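Local coordinates for F420-dependent methylenetetrahydromethanopterin dehydrogenase (Methanopyrus kandleri, PDB 1U6I), which catalyses the reversible reduction of methenyl-tetrahydromethanopterin to methylene-tetrahydromethanopterin, using reduced coenzyme F420, in methanogenesis from carbon dioxide, at residues 154-159 / 189-194; 197-202 / 249-254. All blocks are in the same frame, centred on the assembly; numbering follows the deposited sequence.

Contact 1. Residues 154-159 / 189-194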
loop_
_atom_site.group_PDB
_atom_site.type_symbol
_atom_site.label_atom_id
_atom_site.label_comp_id
_atom_site.label_asym_id
_atom_site.label_seq_id
_atom_site.Cartn_x
_atom_site.Cartn_y
_atom_site.Cartn_z
ATOM N N PHE A 154 -8.337 18.232 15.627
ATOM C CA PHE A 154 -7.821 19.603 15.619
ATOM C C PHE A 154 -8.908 20.637 15.288
ATOM O O PHE A 154 -8.869 21.774 15.777
ATOM C CB PHE A 154 -6.655 19.730 14.624
ATOM C CG PHE A 154 -5.319 19.243 15.166
ATOM C CD1 PHE A 154 -4.247 19.012 14.306
ATOM C CD2 PHE A 154 -5.123 19.046 16.531
ATOM C CE1 PHE A 154 -3.004 18.590 14.795
ATOM C CE2 PHE A 154 -3.876 18.625 17.022
ATOM C CZ PHE A 154 -2.822 18.403 16.147
ATOM N N ARG A 155 -9.878 20.242 14.467
ATOM C CA ARG A 155 -10.967 21.137 14.090
ATOM C C ARG A 155 -11.790 21.444 15.327
ATOM O O ARG A 155 -12.278 22.558 15.485
ATOM C CB ARG A 155 -11.853 20.495 13.020
ATOM C CG ARG A 155 -13.014 21.373 12.552
ATOM C CD ARG A 155 -12.857 21.797 11.105
ATOM N NE ARG A 155 -12.682 20.647 10.218
ATOM C CZ ARG A 155 -12.019 20.697 9.067
ATOM N NH1 ARG A 155 -11.898 19.611 8.320
ATOM N NH2 ARG A 155 -11.477 21.841 8.670
ATOM N N VAL A 156 -11.940 20.450 16.199
ATOM C CA VAL A 156 -12.686 20.619 17.443
ATOM C C VAL A 156 -11.950 21.637 18.294
ATOM O O VAL A 156 -12.563 22.499 18.930
ATOM C CB VAL A 156 -12.763 19.296 18.249
ATOM C CG1 VAL A 156 -13.498 19.522 19.573
ATOM C CG2 VAL A 156 -13.459 18.219 17.427
ATOM N N VAL A 157 -10.624 21.518 18.307
ATOM C CA VAL A 157 -9.763 22.409 19.076
ATOM C C VAL A 157 -9.871 23.821 18.503
ATOM O O VAL A 157 -10.023 24.790 19.249
ATOM C CB VAL A 157 -8.287 21.914 19.033
ATOM C CG1 VAL A 157 -7.375 22.860 19.806
ATOM C CG2 VAL A 157 -8.206 20.526 19.629
ATOM N N GLN A 158 -9.800 23.937 17.179
ATOM C CA GLN A 158 -9.920 25.239 16.538
ATOM C C GLN A 158 -11.239 25.908 16.932
ATOM O O GLN A 158 -11.258 27.070 17.328
ATOM C CB GLN A 158 -9.882 25.098 15.020
ATOM C CG GLN A 158 -10.227 26.391 14.284
ATOM C CD GLN A 158 -10.590 26.151 12.839
ATOM O OE1 GLN A 158 -10.653 25.009 12.387
ATOM N NE2 GLN A 158 -10.830 27.227 12.099
ATOM N N GLU A 159 -12.342 25.173 16.811
ATOM C CA GLU A 159 -13.661 25.704 17.149
ATOM C C GLU A 159 -13.770 26.241 18.572
ATOM O O GLU A 159 -14.313 27.324 18.802
ATOM C CB GLU A 159 -14.722 24.632 16.951
ATOM C CG GLU A 159 -15.205 24.515 15.544
ATOM C CD GLU A 159 -16.191 23.390 15.378
ATOM O OE1 GLU A 159 -17.152 23.321 16.167
ATOM O OE2 GLU A 159 -16.002 22.572 14.458
ATOM N N LEU A 189 -18.515 11.005 16.353
ATOM C CA LEU A 189 -19.880 10.578 16.051
ATOM C C LEU A 189 -20.876 11.714 15.785
ATOM O O LEU A 189 -21.776 11.567 14.952
ATOM C CB LEU A 189 -20.419 9.688 17.181
ATOM C CG LEU A 189 -19.765 8.309 17.356
ATOM C CD1 LEU A 189 -20.243 7.659 18.648
ATOM C CD2 LEU A 189 -20.093 7.436 16.158
ATOM N N GLU A 190 -20.714 12.847 16.464
ATOM C CA GLU A 190 -21.653 13.948 16.273
ATOM C C GLU A 190 -21.155 15.212 15.602
ATOM O O GLU A 190 -21.601 16.305 15.939
ATOM C CB GLU A 190 -22.287 14.314 17.618
ATOM C CG GLU A 190 -23.652 13.665 17.814
ATOM C CD GLU A 190 -24.152 13.752 19.238
ATOM O OE1 GLU A 190 -25.341 13.442 19.462
ATOM O OE2 GLU A 190 -23.354 14.121 20.128
ATOM N N ARG A 191 -20.243 15.077 14.650
ATOM C CA ARG A 191 -19.728 16.249 13.955
ATOM C C ARG A 191 -20.080 16.118 12.480
ATOM O O ARG A 191 -20.571 15.072 12.043
ATOM C CB ARG A 191 -18.215 16.358 14.166
ATOM C CG ARG A 191 -17.845 16.121 15.619
ATOM C CD ARG A 191 -16.466 16.595 15.983
ATOM N NE ARG A 191 -16.417 18.019 16.323
ATOM C CZ ARG A 191 -16.264 19.005 15.440
ATOM N NH1 ARG A 191 -16.151 18.737 14.147
ATOM N NH2 ARG A 191 -16.197 20.259 15.853
ATOM N N GLU A 192 -19.866 17.184 11.719
ATOM C CA GLU A 192 -20.163 17.158 10.288
ATOM C C GLU A 192 -18.938 16.767 9.484
ATOM O O GLU A 192 -19.014 16.594 8.278
ATOM C CB GLU A 192 -20.605 18.530 9.794
ATOM C CG GLU A 192 -21.973 18.967 10.212
ATOM C CD GLU A 192 -22.411 20.194 9.443
ATOM O OE1 GLU A 192 -21.683 21.209 9.487
ATOM O OE2 GLU A 192 -23.475 20.141 8.791
ATOM N N GLU A 193 -17.807 16.651 10.161
ATOM C CA GLU A 193 -16.543 16.313 9.522
ATOM C C GLU A 193 -16.610 15.552 8.187
ATOM O O GLU A 193 -16.387 16.125 7.117
ATOM C CB GLU A 193 -15.669 15.534 10.516
ATOM C CG GLU A 193 -14.236 15.297 10.048
ATOM C CD GLU A 193 -13.515 16.584 9.730
ATOM O OE1 GLU A 193 -13.525 17.500 10.585
ATOM O OE2 GLU A 193 -12.932 16.679 8.633
ATOM N N PHE A 194 -16.933 14.266 8.253
ATOM C CA PHE A 194 -16.952 13.432 7.062
ATOM C C PHE A 194 -18.271 13.234 6.344
ATOM O O PHE A 194 -19.273 12.875 6.951
ATOM C CB PHE A 194 -16.373 12.062 7.410
ATOM C CG PHE A 194 -14.997 12.133 7.998
ATOM C CD1 PHE A 194 -13.892 12.363 7.188
ATOM C CD2 PHE A 194 -14.807 11.995 9.369
ATOM C CE1 PHE A 194 -12.617 12.483 7.737
ATOM C CE2 PHE A 194 -13.537 12.114 9.924
ATOM C CZ PHE A 194 -12.436 12.348 9.101
#
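R155 and E193 make the buried side of this contact. The guanidinium meets the carboxylate side-on with two nitrogens. R155 NE reaches E193 OE1 at 3.3 Å, and R155 NH1 reaches E193 OE2 at 3.1 Å. Both acceptors use their syn lone pairs. The two planes are only 9° apart, so the paired bonds hold the groups nearly coplanar and fix their rotation. E193 has CG anti to its backbone N (chi1 -171°), and a bend at chi2 swings the carboxylate in toward the arginine. R155 NH1 also donates to L262 O, and R155 NH2 pairs with T264 OG1 and with D133 of the second subunit. E193 and this D133 probably share in balancing the charge of the buried arginine. Helix 153-168 is part of the crossover leading into the edge strand 180-183 of the parallel sheet. The loop 189-194 leaves that strand for helix 197-223 and is tied back to the crossover here. V156 packs on R191: its CG2 sits over one face of the guanidinium, offset toward the rim, 3.2 Å from R191 NE. The other salt bridge lies at the solvent side, where E159 is exposed. R191 NH2 donates to E159 OE2 over 2.7 Å. This is one short bond, without the double grip of the buried pair. The oxygen is met from above the carboxylate plane, and the two planes are turned 50° apart.

Contact 2. Residues 197-202 / 249-254; sequences PYAMVK and DEAREL
A199 and A251 bring the two helices together. Their CA atoms are 4.0 Å apart. The axes of the segments approach to 8.1 Å and run antiparallel, at 167°. Two methyl groups are all the side chain at this point, which lets the backbones come so close. Each methyl lies against the other residue's carbonyl: A251 CB is 3.2 Å from A199 O, and A199 CB is 3.4 Å from A251 O.

The apolar packing continues with L254. Its CD1 branch points across to the first turn of the other helix and lies 3.9 Å from Y198 CB, while L254 CB rests on A199 CB. The aliphatic chain of K202 crosses the leucine at about a right angle, with K202 CD 3.9 Å from L254 CD1. The ring of Y198 leads away from helix 227-257 and meets F278 of the fourth subunit edge-to-face.

The polar contact is the salt bridge of K202 and E250. The lysine chain is extended as far as CE, and a bend at chi4 (-69°) turns the ammonium to E250. K202 NZ is 2.6 Å from E250 OE1 and meets it nearly along the C-O axis. NZ also pairs with E239 of the third subunit and E253 of the fourth, while E250 is bridged by R242 and K243 of the third. A methionine in place of K202 would probably cost E250 its bond across the hairpin and leave E239 and E253 of the neighbouring subunits without this shared cation.

Helices 197-223 and 227-257 follow each other through a short turn. This close alanine-mediated packing, near the open end of the pair, belongs to an antiparallel helical hairpin.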
loop_
_atom_site.group_PDB
_atom_site.type_symbol
_atom_site.label_atom_id
_atom_site.label_comp_id
_atom_site.label_asym_id
_atom_site.label_seq_id
_atom_site.Cartn_x
_atom_site.Cartn_y
_atom_site.Cartn_z
ATOM N N PRO A 197 -19.414 7.928 5.327
ATOM C CA PRO A 197 -19.520 7.282 6.638
ATOM C C PRO A 197 -18.317 6.407 6.965
ATOM O O PRO A 197 -17.911 6.306 8.116
ATOM C CB PRO A 197 -20.802 6.478 6.512
ATOM C CG PRO A 197 -20.732 6.008 5.092
ATOM C CD PRO A 197 -20.268 7.249 4.334
ATOM N N TYR A 198 -17.747 5.770 5.952
ATOM C CA TYR A 198 -16.593 4.919 6.179
ATOM C C TYR A 198 -15.381 5.747 6.554
ATOM O O TYR A 198 -14.489 5.269 7.255
ATOM C CB TYR A 198 -16.324 4.076 4.939
ATOM C CG TYR A 198 -17.470 3.142 4.665
ATOM C CD1 TYR A 198 -17.702 2.038 5.487
ATOM C CD2 TYR A 198 -18.373 3.400 3.632
ATOM C CE1 TYR A 198 -18.806 1.212 5.291
ATOM C CE2 TYR A 198 -19.485 2.577 3.429
ATOM C CZ TYR A 198 -19.691 1.487 4.262
ATOM O OH TYR A 198 -20.781 0.669 4.046
ATOM N N ALA A 199 -15.349 6.995 6.094
ATOM C CA ALA A 199 -14.246 7.888 6.430
ATOM C C ALA A 199 -14.360 8.180 7.924
ATOM O O ALA A 199 -13.366 8.173 8.646
ATOM C CB ALA A 199 -14.341 9.169 5.632
ATOM N N MET A 200 -15.585 8.432 8.382
ATOM C CA MET A 200 -15.840 8.701 9.792
ATOM C C MET A 200 -15.433 7.472 10.601
ATOM O O MET A 200 -14.748 7.578 11.610
ATOM C CB MET A 200 -17.326 8.984 10.009
ATOM C CG MET A 200 -17.741 9.111 11.462
ATOM S SD MET A 200 -19.510 8.696 11.724
ATOM C CE MET A 200 -20.218 10.343 11.580
ATOM N N VAL A 201 -15.870 6.305 10.143
ATOM C CA VAL A 201 -15.567 5.027 10.790
ATOM C C VAL A 201 -14.048 4.802 10.882
ATOM O O VAL A 201 -13.524 4.444 11.944
ATOM C CB VAL A 201 -16.258 3.862 9.999
ATOM C CG1 VAL A 201 -15.790 2.506 10.491
ATOM C CG2 VAL A 201 -17.772 3.979 10.147
ATOM N N LYS A 202 -13.339 5.009 9.773
ATOM C CA LYS A 202 -11.883 4.845 9.762
ATOM C C LYS A 202 -11.196 5.866 10.692
ATOM O O LYS A 202 -10.190 5.556 11.336
ATOM C CB LYS A 202 -11.357 4.968 8.325
ATOM C CG LYS A 202 -11.736 3.783 7.427
ATOM C CD LYS A 202 -11.251 3.963 5.991
ATOM C CE LYS A 202 -11.574 2.759 5.104
ATOM N NZ LYS A 202 -10.791 1.528 5.439
ATOM N N ASP A 249 -5.276 8.771 7.152
ATOM C CA ASP A 249 -4.968 9.118 5.772
ATOM C C ASP A 249 -6.001 8.470 4.854
ATOM O O ASP A 249 -6.433 9.067 3.876
ATOM C CB ASP A 249 -3.573 8.608 5.411
ATOM C CG ASP A 249 -3.253 8.772 3.935
ATOM O OD1 ASP A 249 -3.048 9.926 3.499
ATOM O OD2 ASP A 249 -3.214 7.743 3.210
ATOM N N GLU A 250 -6.394 7.238 5.179
ATOM C CA GLU A 250 -7.387 6.493 4.410
ATOM C C GLU A 250 -8.736 7.203 4.458
ATOM O O GLU A 250 -9.465 7.240 3.464
ATOM C CB GLU A 250 -7.543 5.083 4.978
ATOM C CG GLU A 250 -7.287 3.982 3.978
ATOM C CD GLU A 250 -7.310 2.587 4.604
ATOM O OE1 GLU A 250 -8.337 2.214 5.221
ATOM O OE2 GLU A 250 -6.298 1.866 4.463
ATOM N N ALA A 251 -9.074 7.755 5.621
ATOM C CA ALA A 251 -10.335 8.472 5.784
ATOM C C ALA A 251 -10.321 9.739 4.940
ATOM O O ALA A 251 -11.322 10.102 4.323
ATOM C CB ALA A 251 -10.552 8.824 7.242
ATOM N N ARG A 252 -9.176 10.412 4.921
ATOM C CA ARG A 252 -9.024 11.636 4.156
ATOM C C ARG A 252 -9.143 11.337 2.655
ATOM O O ARG A 252 -9.776 12.097 1.914
ATOM C CB ARG A 252 -7.659 12.273 4.472
ATOM C CG ARG A 252 -7.388 13.632 3.839
ATOM C CD ARG A 252 -8.045 14.729 4.621
ATOM N NE ARG A 252 -7.557 16.054 4.254
ATOM C CZ ARG A 252 -7.977 17.179 4.828
ATOM N NH1 ARG A 252 -7.490 18.349 4.443
ATOM N NH2 ARG A 252 -8.885 17.134 5.792
ATOM N N GLU A 253 -8.537 10.236 2.204
ATOM C CA GLU A 253 -8.593 9.877 0.786
ATOM C C GLU A 253 -10.008 9.525 0.321
ATOM O O GLU A 253 -10.336 9.709 -0.850
ATOM C CB GLU A 253 -7.625 8.731 0.461
ATOM C CG GLU A 253 -6.147 9.124 0.505
ATOM C CD GLU A 253 -5.749 10.153 -0.554
ATOM O OE1 GLU A 253 -5.088 11.152 -0.201
ATOM O OE2 GLU A 253 -6.089 9.963 -1.736
ATOM N N LEU A 254 -10.844 9.016 1.225
ATOM C CA LEU A 254 -12.223 8.704 0.860
ATOM C C LEU A 254 -12.945 10.019 0.593
ATOM O O LEU A 254 -13.624 10.160 -0.425
ATOM C CB LEU A 254 -12.933 7.916 1.967
ATOM C CG LEU A 254 -12.601 6.413 1.991
ATOM C CD1 LEU A 254 -13.294 5.712 3.155
ATOM C CD2 LEU A 254 -13.036 5.791 0.670
#

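In the fold
Contact 1 comes first along the chain, and its loop runs directly into the helix that opens contact 2. Their centres are about 14 Å apart. F194 joins them. Its ring packs on the first turns of helix 197-223, with F194 CD2 3.5 Å from M200 CA and F194 CD1 3.6 Å from A199 CB. F194 CE1 also reaches A251 CB, at 4.2 Å, and so touches the other helix of the hairpin. Contact 1 ties the loop to the sheet domain, and contact 2 pairs the two helices near the hairpin's open end. Both adjoin the second subunit, through R155 with its D133 and R252 with its E136. Contact 2 also meets the third and fourth subunits.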